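Local coordinates for protein putative NADH Oxidase (Clostridium acetobutylicum, PDB 3E10) that binds flavin mononucleotide and, as a member of the nitroreductase family, probably works as a flavin-dependent oxidoreductase, at residues E25-A30 with L72-L77; I46-R51 with E128-K133. One frame throughout, in Å; residues are numbered along the deposited sequence.

Contact 1 of 2, residues E25-A30 with L72-L77; sequences EKLLRA and LAIVLL
Leu27 and Ile74 form the middle of this buried helix-on-sheet contact, where a methyl of the helix rests in a shallow notch on the strand. Leu27 CD1 is the bump: it lies 4.0 Å from Leu72 CD2 and 4.1 Å from Ile74 CD1, and the notch is the dip between these two methyls. Leu27 and Leu72 meet tip to tip, whereas Leu27 and Ile74 cross at a slant. Ile74 in turn is a bump for the helix. Its two branches part there, CD1 going to Leu27 and CG2 to Leu28, whose CD2 it meets at 4.1 Å. With CG1 beside the backbone N (chi1 -53°) and CG2 anti to it, the isoleucine spreads far enough to serve two successive residues of the helix.

The antiparallel sheet of the nitroreductase-type α+β fold is covered on this face by helix 21-32, whose segment 25-30 runs at 21° to segment 72-77, the axes 11.2 Å apart at closest approach. Between the two segments every contact is aliphatic. Leu28 does not aim straight at the strand, but its end comes nearer and reaches Ile74 as well as Phe45 and Val47 of the neighbouring strand; Ile163 of the second subunit packs on it too. Leu27 also touches Ala104 of helix 89-106. Within the helix, Arg29 grips Glu25 side-on, NE and NH2 both donating to OE2, with NE to OE2 at 2.9 Å; the same guanidinium makes a cation-pi contact with Phe158 of the second subunit.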
ATOM      1  N   GLU B  25       2.470  -7.986 -17.699  1.00  8.20           N
ATOM      2  CA  GLU B  25       3.780  -7.398 -17.442  1.00  8.92           C
ATOM      3  C   GLU B  25       3.672  -6.035 -16.758  1.00  7.70           C
ATOM      4  O   GLU B  25       4.440  -5.715 -15.842  1.00  8.37           O
ATOM      5  CB  GLU B  25       4.592  -7.268 -18.735  1.00 10.78           C
ATOM      6  CG  GLU B  25       6.014  -6.770 -18.469  1.00 12.13           C
ATOM      7  CD  GLU B  25       6.913  -6.803 -19.666  1.00 14.81           C
ATOM      8  OE1 GLU B  25       7.059  -7.878 -20.283  1.00 22.98           O
ATOM      9  OE2 GLU B  25       7.473  -5.739 -19.965  1.00 15.11           O
ATOM     10  N   LYS B  26       2.756  -5.204 -17.228  1.00  7.93           N
ATOM     11  CA  LYS B  26       2.539  -3.899 -16.628  0.50  7.57           C
ATOM     12  C   LYS B  26       2.125  -3.992 -15.155  1.00  7.54           C
ATOM     13  O   LYS B  26       2.539  -3.170 -14.346  1.00  7.64           O
ATOM     14  CB  LYS B  26       1.508  -3.110 -17.437  0.50  9.48           C
ATOM     15  CG  LYS B  26       2.058  -2.695 -18.799  0.50 12.00           C
ATOM     16  CD  LYS B  26       0.994  -2.371 -19.800  0.50 15.11           C
ATOM     17  CE  LYS B  26       1.631  -1.770 -21.034  0.50 16.89           C
ATOM     18  NZ  LYS B  26       2.200  -0.419 -20.723  0.50 19.22           N
ATOM     19  N   LEU B  27       1.285  -4.971 -14.816  1.00  7.52           N
ATOM     20  CA  LEU B  27       0.915  -5.145 -13.398  1.00  6.36           C
ATOM     21  C   LEU B  27       2.142  -5.434 -12.527  1.00  6.07           C
ATOM     22  O   LEU B  27       2.269  -4.914 -11.412  1.00  6.80           O
ATOM     23  CB  LEU B  27      -0.100  -6.270 -13.255  1.00  6.42           C
ATOM     24  CG  LEU B  27      -1.485  -6.047 -13.884  1.00  6.17           C
ATOM     25  CD1 LEU B  27      -2.322  -7.346 -13.839  1.00  9.23           C
ATOM     26  CD2 LEU B  27      -2.213  -4.865 -13.288  1.00  8.16           C
ATOM     27  N   LEU B  28       3.032  -6.283 -13.032  1.00  6.98           N
ATOM     28  CA  LEU B  28       4.215  -6.678 -12.302  1.00  7.54           C
ATOM     29  C   LEU B  28       5.226  -5.545 -12.228  1.00  6.76           C
ATOM     30  O   LEU B  28       5.874  -5.364 -11.201  1.00  7.39           O
ATOM     31  CB  LEU B  28       4.831  -7.929 -12.936  1.00  7.38           C
ATOM     32  CG  LEU B  28       3.950  -9.166 -12.752  1.00 10.29           C
ATOM     33  CD1 LEU B  28       4.391 -10.264 -13.763  1.00 13.09           C
ATOM     34  CD2 LEU B  28       3.946  -9.641 -11.328  1.00 13.52           C
ATOM     35  N   ARG B  29       5.347  -4.777 -13.316  1.00  6.61           N
ATOM     36  CA  ARG B  29       6.156  -3.587 -13.286  1.00  7.68           C
ATOM     37  C   ARG B  29       5.646  -2.604 -12.230  1.00  6.66           C
ATOM     38  O   ARG B  29       6.439  -2.002 -11.496  1.00  7.33           O
ATOM     39  CB  ARG B  29       6.201  -2.925 -14.682  1.00  7.43           C
ATOM     40  CG  ARG B  29       7.097  -3.672 -15.653  1.00  8.54           C
ATOM     41  CD  ARG B  29       7.132  -2.968 -17.022  1.00  9.90           C
ATOM     42  NE  ARG B  29       7.963  -3.712 -17.982  1.00 10.35           N
ATOM     43  CZ  ARG B  29       9.290  -3.670 -18.033  1.00  9.24           C
ATOM     44  NH1 ARG B  29       9.998  -2.884 -17.199  1.00 11.21           N
ATOM     45  NH2 ARG B  29       9.927  -4.399 -18.933  1.00 13.17           N
ATOM     46  N   ALA B  30       4.333  -2.421 -12.162  1.00  5.95           N
ATOM     47  CA  ALA B  30       3.754  -1.480 -11.187  1.00  6.51           C
ATOM     48  C   ALA B  30       4.083  -1.931  -9.762  1.00  4.85           C
ATOM     49  O   ALA B  30       4.495  -1.111  -8.927  1.00  5.82           O
ATOM     50  CB  ALA B  30       2.240  -1.331 -11.369  1.00  7.80           C
ATOM     51  N   LEU B  72      -6.615 -14.767 -14.280  1.00  8.44           N
ATOM     52  CA  LEU B  72      -5.266 -14.470 -13.849  1.00  6.95           C
ATOM     53  C   LEU B  72      -5.256 -14.390 -12.334  1.00  7.44           C
ATOM     54  O   LEU B  72      -6.165 -13.812 -11.734  1.00  7.54           O
ATOM     55  CB  LEU B  72      -4.811 -13.104 -14.387  1.00  7.94           C
ATOM     56  CG  LEU B  72      -3.424 -12.580 -13.999  1.00  8.05           C
ATOM     57  CD1 LEU B  72      -2.326 -13.480 -14.521  1.00 10.98           C
ATOM     58  CD2 LEU B  72      -3.244 -11.160 -14.531  1.00 10.40           C
ATOM     59  N   ALA B  73      -4.237 -14.981 -11.739  1.00  6.64           N
ATOM     60  CA  ALA B  73      -3.956 -14.765 -10.309  1.00  7.61           C
ATOM     61  C   ALA B  73      -2.491 -14.424 -10.134  1.00  7.85           C
ATOM     62  O   ALA B  73      -1.628 -14.988 -10.830  1.00  8.02           O
ATOM     63  CB  ALA B  73      -4.291 -16.027  -9.481  1.00  9.16           C
ATOM     64  N   ILE B  74      -2.205 -13.505  -9.210  1.00  7.47           N
ATOM     65  CA  ILE B  74      -0.816 -13.163  -8.877  1.00  8.31           C
ATOM     66  C   ILE B  74      -0.650 -13.392  -7.376  1.00  6.92           C
ATOM     67  O   ILE B  74      -1.328 -12.746  -6.566  1.00  7.82           O
ATOM     68  CB  ILE B  74      -0.448 -11.703  -9.256  1.00  8.06           C
ATOM     69  CG1 ILE B  74      -0.797 -11.427 -10.729  1.00  8.50           C
ATOM     70  CG2 ILE B  74       1.065 -11.446  -8.956  1.00  8.25           C
ATOM     71  CD1 ILE B  74      -0.647  -9.925 -11.164  1.00 10.84           C
ATOM     72  N   VAL B  75       0.219 -14.343  -7.023  1.00  6.64           N
ATOM     73  CA  VAL B  75       0.553 -14.589  -5.622  1.00  5.80           C
ATOM     74  C   VAL B  75       1.749 -13.707  -5.248  1.00  5.97           C
ATOM     75  O   VAL B  75       2.784 -13.781  -5.884  1.00  7.61           O
ATOM     76  CB  VAL B  75       0.856 -16.072  -5.353  1.00  6.92           C
ATOM     77  CG1 VAL B  75       1.070 -16.354  -3.834  1.00  7.02           C
ATOM     78  CG2 VAL B  75      -0.248 -16.986  -5.904  1.00  9.02           C
ATOM     79  N   LEU B  76       1.583 -12.890  -4.205  1.00  6.10           N
ATOM     80  CA  LEU B  76       2.629 -12.004  -3.704  1.00  6.90           C
ATOM     81  C   LEU B  76       3.278 -12.702  -2.515  1.00  5.24           C
ATOM     82  O   LEU B  76       2.598 -13.132  -1.597  1.00  6.31           O
ATOM     83  CB  LEU B  76       2.040 -10.658  -3.257  1.00  5.74           C
ATOM     84  CG  LEU B  76       1.901  -9.599  -4.352  1.00  7.00           C
ATOM     85  CD1 LEU B  76       0.906 -10.007  -5.401  1.00  8.93           C
ATOM     86  CD2 LEU B  76       1.523  -8.244  -3.735  1.00  7.23           C
ATOM     87  N   LEU B  77       4.613 -12.742  -2.554  1.00  6.05           N
ATOM     88  CA  LEU B  77       5.430 -13.393  -1.565  1.00  6.43           C
ATOM     89  C   LEU B  77       6.580 -12.477  -1.194  1.00  6.83           C
ATOM     90  O   LEU B  77       6.959 -11.642  -1.999  1.00  6.60           O
ATOM     91  CB  LEU B  77       6.011 -14.692  -2.152  1.00  9.09           C
ATOM     92  CG  LEU B  77       5.119 -15.662  -2.963  1.00 11.19           C
ATOM     93  CD1 LEU B  77       6.037 -16.585  -3.817  1.00 17.23           C
ATOM     94  CD2 LEU B  77       4.377 -16.500  -2.029  1.00 12.46           C
TER

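Contact 2 of 2, residues I46-R51 with E128-K133; sequences IVLEDR and EMFNLK
A Schellman motif closes helix 120-129, and the ring of Phe130, within this turn, is laid over Ile46 of an edge strand. The methyl CD1 of Ile46 makes a CH-pi contact with one face of the ring, 3.8 Å from its centroid and 19° off the normal. It is displaced toward the rim on the CG-CD1 side, with CD1 of Phe130 its nearest ring atom at 3.6 Å. The second branch of Ile46 follows the ring outward, CG2 coming 4.1 Å from Phe130 CE1. Leu48, two residues along the strand, meets the far end of the ring obliquely, its CD1 lying 4.2 Å from Phe130 CZ.

Strand 43-48 is one of the two outermost strands of the sheet within its own chain, but Ile46 and Val47 pair in a parallel ladder with a strand of the second subunit, so the sheet continues across the dimer interface. On the face that carries Phe130, the side chains of Ile46 and Leu48 both point toward the helix end. Phe130 has CG beside its backbone N (chi1 -65°), which sends the ring back over the strand; Val75 and Leu57 of the same chain, and Glu166 of the second subunit, also pack against it. In the turn, Asn131 has positive phi (42°) as the C-prime residue, and its N makes a weak 3.3 Å bond to Glu128 O. Just beyond the strand, Asp50 is the N-cap of helix 51-57, its OD2 accepting from Asn53 N.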
ATOM      1  N   ILE B  46       4.217 -15.183  -8.038  1.00  7.09           N
ATOM      2  CA  ILE B  46       3.842 -16.344  -8.852  1.00  6.91           C
ATOM      3  C   ILE B  46       2.619 -15.918  -9.688  1.00  8.32           C
ATOM      4  O   ILE B  46       1.608 -15.469  -9.159  1.00  8.84           O
ATOM      5  CB  ILE B  46       3.480 -17.582  -8.029  1.00  7.39           C
ATOM      6  CG1 ILE B  46       4.569 -17.942  -7.032  1.00  8.52           C
ATOM      7  CG2 ILE B  46       3.207 -18.792  -8.977  1.00  9.66           C
ATOM      8  CD1 ILE B  46       4.172 -19.057  -6.024  1.00 11.14           C
ATOM      9  N   VAL B  47       2.754 -16.049 -11.000  1.00  9.04           N
ATOM     10  CA  VAL B  47       1.726 -15.623 -11.914  1.00  9.36           C
ATOM     11  C   VAL B  47       1.074 -16.887 -12.448  1.00  9.34           C
ATOM     12  O   VAL B  47       1.787 -17.764 -12.986  1.00 11.18           O
ATOM     13  CB  VAL B  47       2.328 -14.819 -13.068  1.00  9.54           C
ATOM     14  CG1 VAL B  47       1.254 -14.478 -14.097  1.00 13.44           C
ATOM     15  CG2 VAL B  47       3.053 -13.556 -12.515  1.00 12.50           C
ATOM     16  N   LEU B  48      -0.244 -17.004 -12.268  1.00  7.59           N
ATOM     17  CA  LEU B  48      -1.010 -18.162 -12.754  1.00  9.00           C
ATOM     18  C   LEU B  48      -2.037 -17.753 -13.800  1.00  8.25           C
ATOM     19  O   LEU B  48      -2.801 -16.799 -13.618  1.00  9.31           O
ATOM     20  CB  LEU B  48      -1.749 -18.844 -11.626  1.00  9.35           C
ATOM     21  CG  LEU B  48      -0.960 -19.455 -10.466  1.00 11.24           C
ATOM     22  CD1 LEU B  48      -0.565 -18.374  -9.407  1.00 10.12           C
ATOM     23  CD2 LEU B  48      -1.764 -20.586  -9.850  1.00 14.51           C
ATOM     24  N   GLU B  49      -2.042 -18.509 -14.899  1.00 10.22           N
ATOM     25  CA  GLU B  49      -3.099 -18.468 -15.899  1.00 11.15           C
ATOM     26  C   GLU B  49      -3.750 -19.838 -16.118  1.00 14.09           C
ATOM     27  O   GLU B  49      -4.720 -19.943 -16.872  1.00 16.26           O
ATOM     28  CB  GLU B  49      -2.556 -17.935 -17.229  1.00 12.09           C
ATOM     29  CG  GLU B  49      -2.140 -16.478 -17.177  1.00 12.21           C
ATOM     30  CD  GLU B  49      -1.872 -15.913 -18.574  1.00 12.19           C
ATOM     31  OE1 GLU B  49      -2.862 -15.560 -19.284  1.00 14.18           O
ATOM     32  OE2 GLU B  49      -0.671 -15.853 -18.966  1.00 18.00           O
ATOM     33  N   ASP B  50      -3.232 -20.883 -15.473  1.00 12.70           N
ATOM     34  CA  ASP B  50      -3.826 -22.212 -15.617  1.00 13.78           C
ATOM     35  C   ASP B  50      -5.112 -22.267 -14.820  1.00 13.18           C
ATOM     36  O   ASP B  50      -5.103 -22.153 -13.604  1.00 13.47           O
ATOM     37  CB  ASP B  50      -2.887 -23.291 -15.126  1.00 13.47           C
ATOM     38  CG  ASP B  50      -3.482 -24.673 -15.278  1.00 17.77           C
ATOM     39  OD1 ASP B  50      -3.485 -25.172 -16.419  1.00 24.95           O
ATOM     40  OD2 ASP B  50      -3.979 -25.234 -14.285  1.00 16.76           O
ATOM     41  N   ARG B  51      -6.233 -22.476 -15.497  1.00 14.39           N
ATOM     42  CA  ARG B  51      -7.506 -22.341 -14.838  1.00 16.74           C
ATOM     43  C   ARG B  51      -7.713 -23.411 -13.751  1.00 15.65           C
ATOM     44  O   ARG B  51      -8.252 -23.123 -12.688  1.00 16.82           O
ATOM     45  CB  ARG B  51      -8.625 -22.230 -15.881  1.00 19.58           C
ATOM     46  CG  ARG B  51      -8.783 -20.741 -16.464  1.00 20.47           C
ATOM     47  CD  ARG B  51      -9.402 -19.771 -15.391  1.00 19.61           C
ATOM     48  NE  ARG B  51     -10.505 -20.502 -14.813  1.00 22.97           N
ATOM     49  CZ  ARG B  51     -10.906 -20.484 -13.559  1.00 19.39           C
ATOM     50  NH1 ARG B  51     -10.402 -19.670 -12.653  1.00 16.87           N
ATOM     51  NH2 ARG B  51     -11.903 -21.279 -13.219  1.00 23.06           N
ATOM     52  N   GLU B 128       1.886 -24.766   1.368  1.00  9.70           N
ATOM     53  CA  GLU B 128       1.701 -26.173   0.971  1.00 10.93           C
ATOM     54  C   GLU B 128       1.397 -26.304  -0.524  1.00 12.32           C
ATOM     55  O   GLU B 128       1.953 -27.156  -1.221  1.00 14.10           O
ATOM     56  CB  GLU B 128       0.567 -26.766   1.823  1.00 11.85           C
ATOM     57  CG  GLU B 128       1.063 -27.126   3.245  1.00 13.96           C
ATOM     58  CD  GLU B 128      -0.019 -27.548   4.260  1.00 16.90           C
ATOM     59  OE1 GLU B 128      -1.174 -27.790   3.870  1.00 21.79           O
ATOM     60  OE2 GLU B 128       0.316 -27.601   5.465  1.00 19.64           O
HETATM   61  N   MSE B 129       0.550 -25.412  -1.032  1.00 11.22           N
HETATM   62  CA  MSE B 129       0.149 -25.472  -2.433  0.60 12.47           C
HETATM   63  C   MSE B 129       1.325 -25.291  -3.385  1.00 10.64           C
HETATM   64  O   MSE B 129       1.391 -25.927  -4.425  1.00 12.76           O
HETATM   65  CB  MSE B 129      -0.935 -24.428  -2.707  0.60 13.60           C
HETATM   66  CG  MSE B 129      -2.278 -24.826  -2.137  0.60 15.56           C
HETATM   67 SE   MSE B 129      -3.507 -23.303  -2.179  0.45 18.73          SE
HETATM   68  CE  MSE B 129      -5.165 -24.155  -2.224  0.60 16.42           C
ATOM     69  N   PHE B 130       2.244 -24.399  -3.029  1.00 10.00           N
ATOM     70  CA  PHE B 130       3.399 -24.115  -3.845  1.00  9.36           C
ATOM     71  C   PHE B 130       4.716 -24.725  -3.321  1.00 10.60           C
ATOM     72  O   PHE B 130       5.774 -24.479  -3.897  1.00 10.55           O
ATOM     73  CB  PHE B 130       3.528 -22.586  -3.976  1.00  8.64           C
ATOM     74  CG  PHE B 130       2.379 -21.964  -4.734  1.00  8.11           C
ATOM     75  CD1 PHE B 130       2.292 -22.111  -6.109  1.00  9.93           C
ATOM     76  CD2 PHE B 130       1.372 -21.276  -4.056  1.00  9.28           C
ATOM     77  CE1 PHE B 130       1.226 -21.581  -6.799  1.00 10.56           C
ATOM     78  CE2 PHE B 130       0.300 -20.728  -4.751  1.00 10.41           C
ATOM     79  CZ  PHE B 130       0.235 -20.865  -6.111  1.00  8.09           C
ATOM     80  N   ASN B 131       4.617 -25.567  -2.289  1.00 10.92           N
ATOM     81  CA  ASN B 131       5.761 -26.162  -1.604  1.00  9.81           C
ATOM     82  C   ASN B 131       6.888 -25.168  -1.382  1.00  9.47           C
ATOM     83  O   ASN B 131       8.004 -25.370  -1.810  1.00 11.51           O
ATOM     84  CB  ASN B 131       6.267 -27.401  -2.327  1.00 11.53           C
ATOM     85  CG  ASN B 131       7.255 -28.163  -1.496  1.00  9.21           C
ATOM     86  OD1 ASN B 131       7.081 -28.262  -0.279  1.00 12.06           O
ATOM     87  ND2 ASN B 131       8.347 -28.635  -2.131  1.00 10.76           N
ATOM     88  N   LEU B 132       6.561 -24.063  -0.729  1.00 11.19           N
ATOM     89  CA  LEU B 132       7.523 -22.989  -0.612  1.00 10.56           C
ATOM     90  C   LEU B 132       8.636 -23.310   0.373  1.00  9.25           C
ATOM     91  O   LEU B 132       8.400 -23.908   1.413  1.00 12.20           O
ATOM     92  CB  LEU B 132       6.823 -21.691  -0.145  1.00 10.06           C
ATOM     93  CG  LEU B 132       5.737 -21.171  -1.083  1.00 12.80           C
ATOM     94  CD1 LEU B 132       5.067 -19.953  -0.467  1.00 11.64           C
ATOM     95  CD2 LEU B 132       6.340 -20.875  -2.471  1.00 11.49           C
ATOM     96  N   LYS B 133       9.838 -22.870   0.043  1.00 11.66           N
ATOM     97  CA  LYS B 133      10.959 -22.804   0.982  0.50 13.26           C
ATOM     98  C   LYS B 133      10.591 -21.986   2.215  1.00 11.40           C
ATOM     99  O   LYS B 133       9.821 -21.029   2.124  1.00 10.94           O
ATOM    100  CB  LYS B 133      12.142 -22.106   0.330  0.50 14.77           C
ATOM    101  CG  LYS B 133      12.958 -22.925  -0.634  0.50 14.95           C
ATOM    102  CD  LYS B 133      14.057 -22.085  -1.294  0.50 16.53           C
ATOM    103  CE  LYS B 133      13.532 -21.171  -2.409  0.50 17.35           C
ATOM    104  NZ  LYS B 133      12.846 -21.818  -3.511  0.50 17.26           N
TER

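In the fold
From the N terminus the chain passes through helix 21-32 and, after a loop that helps form the FMN pocket, into strand 43-48, then through helix 51-57 to strand 72-79. Contact 1 closes the loop from 25-30 to 72-77 there. Contact 2, opened at 46-51 inside that loop, closes only at the end of helix 120-129, after helix 89-106 and strand 110-115. The two therefore cross rather than nest. They share the sheet, since strands 43-48 and 72-79 are antiparallel neighbours: Val75 N lies 2.8 Å from Ile46 O. Contact 1 ties helix 21-32 to strand 72-79, contact 2 the end of helix 120-129 to strand 43-48, and both touch the second subunit.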